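Local coordinates for protein EscN (Escherichia coli O127:H6, PDB 2OBL) that belongs to the ATP synthase alpha/beta family of P-loop proteins and is probably a component of a type III secretion system, at residues E140-K143 against A144-A148; S168-R171 against Y172-A176. The protein carries 1 engineered substitution. All blocks are in the same frame, centred on the assembly; numbering follows the deposited sequence.

Contact 1: E140-K143 against A144-A148; sequences ERMK and AAFTA
F146 meets M142 one helical turn back because of how both side chains leave the backbone. The M142 chain runs fully extended, with CG anti to the backbone N. F146 instead has CG beside its own N and anti to the carbonyl carbon (chi1 -66°), which leans the ring back toward the preceding turn. The methyl group CE of M142 then lies 4.4 Å from CE2 of F146, a loose apolar contact. The ring also turns an edge to the backbone. M142 O lies in the ring plane, 3.6 Å from F146 CD2.

The same carbonyl takes a weak hydrogen bond from A145 N, at 3.3 Å, which spans i to i+3. The i to i+4 bonds are those of A144 N to E140 O and T147 N to K143 O. The first, over 3.1 Å, is bent to 138° at the hydrogen. The second, over 2.8 Å, is nearly straight, at 173°. R141 O is buried here and has no partner in the model.

The polar side chains find partners beyond these two segments. E140 forms a salt bridge with R136 and also accepts from G18 N. R141 NE donates to the carbonyl of R136, and T147 OG1 bonds to G18 O. A144 and A148 rest on strand 99-105, while M142, A145 and F146 meet Y172 of helix 169-182. The contact lies on helix 138-156, which follows strand 127-132 in the alpha/beta P-loop fold.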
ATOM      1  N   GLU A 140      -7.980  13.964 -16.189  1.00 13.48           N
ATOM      2  CA  GLU A 140      -8.629  13.734 -14.921  1.00 14.51           C
ATOM      3  C   GLU A 140      -7.986  12.582 -14.141  1.00 13.29           C
ATOM      4  O   GLU A 140      -7.789  12.684 -12.943  1.00 12.70           O
ATOM      5  CB  GLU A 140     -10.121  13.482 -15.116  1.00 16.16           C
ATOM      6  CG  GLU A 140     -10.930  13.875 -13.913  1.00 17.97           C
ATOM      7  CD  GLU A 140     -12.352  13.406 -14.000  1.00 19.86           C
ATOM      8  OE1 GLU A 140     -12.849  13.208 -15.119  1.00 20.55           O
ATOM      9  OE2 GLU A 140     -12.967  13.234 -12.939  1.00 21.36           O
ATOM     10  N   ARG A 141      -7.678  11.480 -14.820  1.00 12.27           N
ATOM     11  CA  ARG A 141      -7.024  10.338 -14.160  1.00 12.74           C
ATOM     12  C   ARG A 141      -5.617  10.687 -13.627  1.00 12.73           C
ATOM     13  O   ARG A 141      -5.186  10.204 -12.559  1.00 13.14           O
ATOM     14  CB  ARG A 141      -6.975   9.132 -15.097  1.00 12.94           C
ATOM     15  CG  ARG A 141      -8.356   8.488 -15.341  1.00 12.45           C
ATOM     16  CD  ARG A 141      -8.275   7.295 -16.301  1.00 13.42           C
ATOM     17  NE  ARG A 141      -8.368   7.714 -17.702  1.00 12.94           N
ATOM     18  CZ  ARG A 141      -7.395   7.594 -18.603  1.00 13.84           C
ATOM     19  NH1 ARG A 141      -6.226   7.036 -18.288  1.00 10.37           N
ATOM     20  NH2 ARG A 141      -7.599   8.016 -19.851  1.00 14.04           N
ATOM     21  N   MET A 142      -4.895  11.517 -14.368  1.00 12.85           N
ATOM     22  CA  MET A 142      -3.609  12.002 -13.883  1.00 14.35           C
ATOM     23  C   MET A 142      -3.783  12.920 -12.670  1.00 13.63           C
ATOM     24  O   MET A 142      -3.070  12.788 -11.670  1.00 13.88           O
ATOM     25  CB  MET A 142      -2.873  12.750 -14.984  1.00 16.26           C
ATOM     26  CG  MET A 142      -1.588  13.396 -14.509  1.00 16.81           C
ATOM     27  SD  MET A 142      -0.851  14.347 -15.827  1.00 17.32           S
ATOM     28  CE  MET A 142       0.753  14.705 -15.105  1.00 18.41           C
ATOM     29  N   LYS A 143      -4.725  13.860 -12.759  1.00 13.80           N
ATOM     30  CA  LYS A 143      -4.891  14.846 -11.681  1.00 14.03           C
ATOM     31  C   LYS A 143      -5.332  14.201 -10.371  1.00 13.09           C
ATOM     32  O   LYS A 143      -5.043  14.716  -9.280  1.00 12.46           O
ATOM     33  CB  LYS A 143      -5.852  15.974 -12.105  1.00 14.30           C
ATOM     34  CG  LYS A 143      -5.220  16.990 -13.066  1.00 15.80           C
ATOM     35  CD  LYS A 143      -6.271  17.915 -13.690  1.00 16.96           C
ATOM     36  CE  LYS A 143      -5.610  19.031 -14.510  1.00 19.11           C
ATOM     37  NZ  LYS A 143      -6.559  20.184 -14.734  1.00 21.07           N
ATOM     38  N   ALA A 144      -6.008  13.056 -10.465  1.00 11.59           N
ATOM     39  CA  ALA A 144      -6.504  12.375  -9.256  1.00 12.75           C
ATOM     40  C   ALA A 144      -5.394  12.107  -8.249  1.00 12.63           C
ATOM     41  O   ALA A 144      -5.616  12.191  -7.054  1.00 12.96           O
ATOM     42  CB  ALA A 144      -7.228  11.069  -9.602  1.00 12.50           C
ATOM     43  N   ALA A 145      -4.200  11.771  -8.738  1.00 12.32           N
ATOM     44  CA  ALA A 145      -3.084  11.487  -7.865  1.00 11.37           C
ATOM     45  C   ALA A 145      -2.691  12.737  -7.052  1.00 12.37           C
ATOM     46  O   ALA A 145      -2.359  12.649  -5.869  1.00 12.96           O
ATOM     47  CB  ALA A 145      -1.898  11.010  -8.679  1.00 12.22           C
ATOM     48  N   PHE A 146      -2.708  13.886  -7.710  1.00 11.63           N
ATOM     49  CA  PHE A 146      -2.345  15.147  -7.058  1.00 12.73           C
ATOM     50  C   PHE A 146      -3.464  15.607  -6.140  1.00 12.42           C
ATOM     51  O   PHE A 146      -3.214  16.068  -5.035  1.00 12.51           O
ATOM     52  CB  PHE A 146      -2.021  16.208  -8.108  1.00 14.49           C
ATOM     53  CG  PHE A 146      -0.789  15.901  -8.906  1.00 16.29           C
ATOM     54  CD1 PHE A 146       0.444  16.420  -8.519  1.00 17.56           C
ATOM     55  CD2 PHE A 146      -0.856  15.097 -10.042  1.00 16.87           C
ATOM     56  CE1 PHE A 146       1.602  16.134  -9.243  1.00 18.78           C
ATOM     57  CE2 PHE A 146       0.291  14.795 -10.768  1.00 16.98           C
ATOM     58  CZ  PHE A 146       1.521  15.315 -10.370  1.00 17.51           C
ATOM     59  N   THR A 147      -4.703  15.468  -6.593  1.00 12.12           N
ATOM     60  CA  THR A 147      -5.857  15.804  -5.758  1.00 12.97           C
ATOM     61  C   THR A 147      -5.838  15.026  -4.443  1.00 13.08           C
ATOM     62  O   THR A 147      -5.967  15.603  -3.355  1.00 12.80           O
ATOM     63  CB  THR A 147      -7.157  15.498  -6.509  1.00 13.84           C
ATOM     64  OG1 THR A 147      -7.307  16.444  -7.578  1.00 13.41           O
ATOM     65  CG2 THR A 147      -8.362  15.550  -5.571  1.00 13.84           C
ATOM     66  N   ALA A 148      -5.643  13.719  -4.545  1.00 11.95           N
ATOM     67  CA  ALA A 148      -5.544  12.872  -3.364  1.00 12.19           C
ATOM     68  C   ALA A 148      -4.413  13.330  -2.444  1.00 12.13           C
ATOM     69  O   ALA A 148      -4.585  13.434  -1.236  1.00 11.27           O
ATOM     70  CB  ALA A 148      -5.338  11.419  -3.788  1.00 13.08           C
TER

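Contact 2: S168-R171 against Y172-A176; sequences SVTR and YARAA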
ATOM      1  N   SER A 168      -3.997   2.917  -8.774  1.00 11.63           N
ATOM      2  CA  SER A 168      -2.595   2.509  -8.684  1.00 11.31           C
ATOM      3  C   SER A 168      -1.677   3.574  -9.257  1.00 11.77           C
ATOM      4  O   SER A 168      -2.103   4.385 -10.083  1.00 11.82           O
ATOM      5  CB  SER A 168      -2.395   1.250  -9.535  1.00 10.94           C
ATOM      6  OG  SER A 168      -2.757   1.506 -10.899  1.00 10.46           O
ATOM      7  N   VAL A 169      -0.409   3.557  -8.856  1.00 11.63           N
ATOM      8  CA  VAL A 169       0.541   4.457  -9.480  1.00 12.82           C
ATOM      9  C   VAL A 169       0.714   4.050 -10.945  1.00 12.38           C
ATOM     10  O   VAL A 169       0.983   4.891 -11.796  1.00 11.55           O
ATOM     11  CB  VAL A 169       1.879   4.542  -8.695  1.00 14.10           C
ATOM     12  CG1 VAL A 169       2.658   3.237  -8.761  1.00 14.48           C
ATOM     13  CG2 VAL A 169       2.714   5.725  -9.208  1.00 15.63           C
ATOM     14  N   THR A 170       0.535   2.754 -11.231  1.00 10.48           N
ATOM     15  CA  THR A 170       0.625   2.264 -12.612  1.00 11.05           C
ATOM     16  C   THR A 170      -0.363   2.966 -13.546  1.00 11.23           C
ATOM     17  O   THR A 170       0.005   3.427 -14.628  1.00 10.80           O
ATOM     18  CB  THR A 170       0.369   0.750 -12.651  1.00 10.65           C
ATOM     19  OG1 THR A 170       1.379   0.091 -11.875  1.00 10.39           O
ATOM     20  CG2 THR A 170       0.385   0.235 -14.104  1.00 10.96           C
ATOM     21  N   ARG A 171      -1.625   3.044 -13.136  1.00 11.09           N
ATOM     22  CA  ARG A 171      -2.640   3.654 -14.008  1.00 11.62           C
ATOM     23  C   ARG A 171      -2.588   5.167 -13.972  1.00 11.48           C
ATOM     24  O   ARG A 171      -2.932   5.829 -14.970  1.00 11.34           O
ATOM     25  CB  ARG A 171      -4.036   3.105 -13.702  1.00 12.33           C
ATOM     26  CG  ARG A 171      -4.160   1.621 -14.065  1.00 15.15           C
ATOM     27  CD  ARG A 171      -5.614   1.179 -14.153  1.00 17.42           C
ATOM     28  NE  ARG A 171      -5.758  -0.278 -14.121  1.00 20.34           N
ATOM     29  CZ  ARG A 171      -5.862  -1.033 -15.204  1.00 22.75           C
ATOM     30  NH1 ARG A 171      -5.840  -0.468 -16.406  1.00 23.89           N
ATOM     31  NH2 ARG A 171      -6.009  -2.354 -15.085  1.00 23.06           N
ATOM     32  N   TYR A 172      -2.114   5.720 -12.854  1.00 11.42           N
ATOM     33  CA  TYR A 172      -1.800   7.137 -12.809  1.00 11.80           C
ATOM     34  C   TYR A 172      -0.766   7.444 -13.892  1.00 11.84           C
ATOM     35  O   TYR A 172      -0.900   8.419 -14.642  1.00 11.83           O
ATOM     36  CB  TYR A 172      -1.201   7.566 -11.457  1.00 12.77           C
ATOM     37  CG  TYR A 172      -0.321   8.779 -11.651  1.00 13.07           C
ATOM     38  CD1 TYR A 172      -0.876  10.052 -11.760  1.00 12.86           C
ATOM     39  CD2 TYR A 172       1.062   8.654 -11.789  1.00 11.86           C
ATOM     40  CE1 TYR A 172      -0.088  11.158 -11.993  1.00 13.38           C
ATOM     41  CE2 TYR A 172       1.860   9.758 -12.016  1.00 12.86           C
ATOM     42  CZ  TYR A 172       1.275  11.012 -12.123  1.00 13.04           C
ATOM     43  OH  TYR A 172       2.063  12.113 -12.355  1.00 13.55           O
ATOM     44  N   ALA A 173       0.276   6.617 -13.951  1.00 10.22           N
ATOM     45  CA  ALA A 173       1.391   6.852 -14.893  1.00 10.62           C
ATOM     46  C   ALA A 173       0.953   6.724 -16.350  1.00 11.38           C
ATOM     47  O   ALA A 173       1.431   7.460 -17.222  1.00 10.94           O
ATOM     48  CB  ALA A 173       2.554   5.913 -14.594  1.00 10.87           C
ATOM     49  N   ARG A 174       0.052   5.786 -16.624  1.00 11.89           N
ATOM     50  CA  ARG A 174      -0.444   5.616 -17.980  1.00 12.40           C
ATOM     51  C   ARG A 174      -1.265   6.844 -18.375  1.00 12.43           C
ATOM     52  O   ARG A 174      -1.182   7.303 -19.509  1.00 12.74           O
ATOM     53  CB  ARG A 174      -1.283   4.349 -18.100  1.00 13.08           C
ATOM     54  CG  ARG A 174      -0.442   3.076 -17.997  1.00 13.49           C
ATOM     55  CD  ARG A 174      -1.358   1.869 -17.927  1.00 13.80           C
ATOM     56  NE  ARG A 174      -0.605   0.640 -17.706  1.00 15.43           N
ATOM     57  CZ  ARG A 174      -1.174  -0.535 -17.458  1.00 15.99           C
ATOM     58  NH1 ARG A 174      -2.501  -0.630 -17.409  1.00 16.79           N
ATOM     59  NH2 ARG A 174      -0.422  -1.616 -17.277  1.00 14.97           N
ATOM     60  N   ALA A 175      -2.042   7.374 -17.442  1.00 12.34           N
ATOM     61  CA  ALA A 175      -2.790   8.615 -17.705  1.00 12.42           C
ATOM     62  C   ALA A 175      -1.814   9.776 -17.939  1.00 12.43           C
ATOM     63  O   ALA A 175      -1.953  10.530 -18.894  1.00 12.85           O
ATOM     64  CB  ALA A 175      -3.745   8.930 -16.542  1.00 12.44           C
ATOM     65  N   ALA A 176      -0.824   9.910 -17.062  1.00 12.76           N
ATOM     66  CA  ALA A 176       0.153  10.988 -17.183  1.00 12.66           C
ATOM     67  C   ALA A 176       0.958  10.871 -18.485  1.00 12.69           C
ATOM     68  O   ALA A 176       1.360  11.898 -19.088  1.00 12.49           O
ATOM     69  CB  ALA A 176       1.080  10.988 -15.958  1.00 13.76           C
TER
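R174 lies alongside T170, one turn further along helix 169-182, and its guanidinium sits against the threonine methyl. T170 CG2 is 3.5 Å above one face of that group, offset toward its rim. The R174 chain is extended from CG to NE, and its CG passes 3.4 Å from T170 O. R171 approaches the same guanidinium at its edge, with the two planes 89° apart. R171 NH1 and R174 NH1 are 3.5 Å apart; both are donors, and they do not hydrogen-bond to each other. Each arginine has its own carboxylate: R171 NE forms a salt bridge with E107, and R174 NH2 one with E224. An acetate ion also lies close to R174.

S168 is the N-cap. With chi1 at 59°, its OG accepts from R171 N at 2.9 Å, the capping bond. S168 O is used as well, taking Y172 N at 3.1 Å. The i to i+4 series continues: V169 O accepts from A173 N, T170 O from R174 N, and R171 O from A175 N at 3.0 Å. V169 O also lies in the plane of the Y172 ring, at its edge. V169 CG2 packs 4.2 Å from Y172 CD2.

The remaining hydroxyls bond outside the turn. T170 OG1 pairs with L222 N, and Y172 OH with S199 OG. S168, V169 and R171 lean on strand 214-222. A173 and A176 touch V196 of helix 194-204, while Y172 and A175 reach across to helix 138-156.

Overall arrangement
Contact 1 comes first along the chain, on helix 138-156. Strand 161-167 follows, and contact 2 opens helix 169-182 directly after it. Their centres are 10 Å apart, on the same side of the chain's centre. The two helices touch: A145 CB is 3.4 Å from Y172 CD1, and R141 CB is 3.5 Å from A175 CB. This closeness is consistent with the small side chains of A145 and A175 at the interface. Both contacts belong to the nucleotide-binding domain and pack beside the same largely parallel sheet, contact 1 against strands 99-105 and 127-132, contact 2 against 214-222. Together they form part of the helical layer beside that sheet.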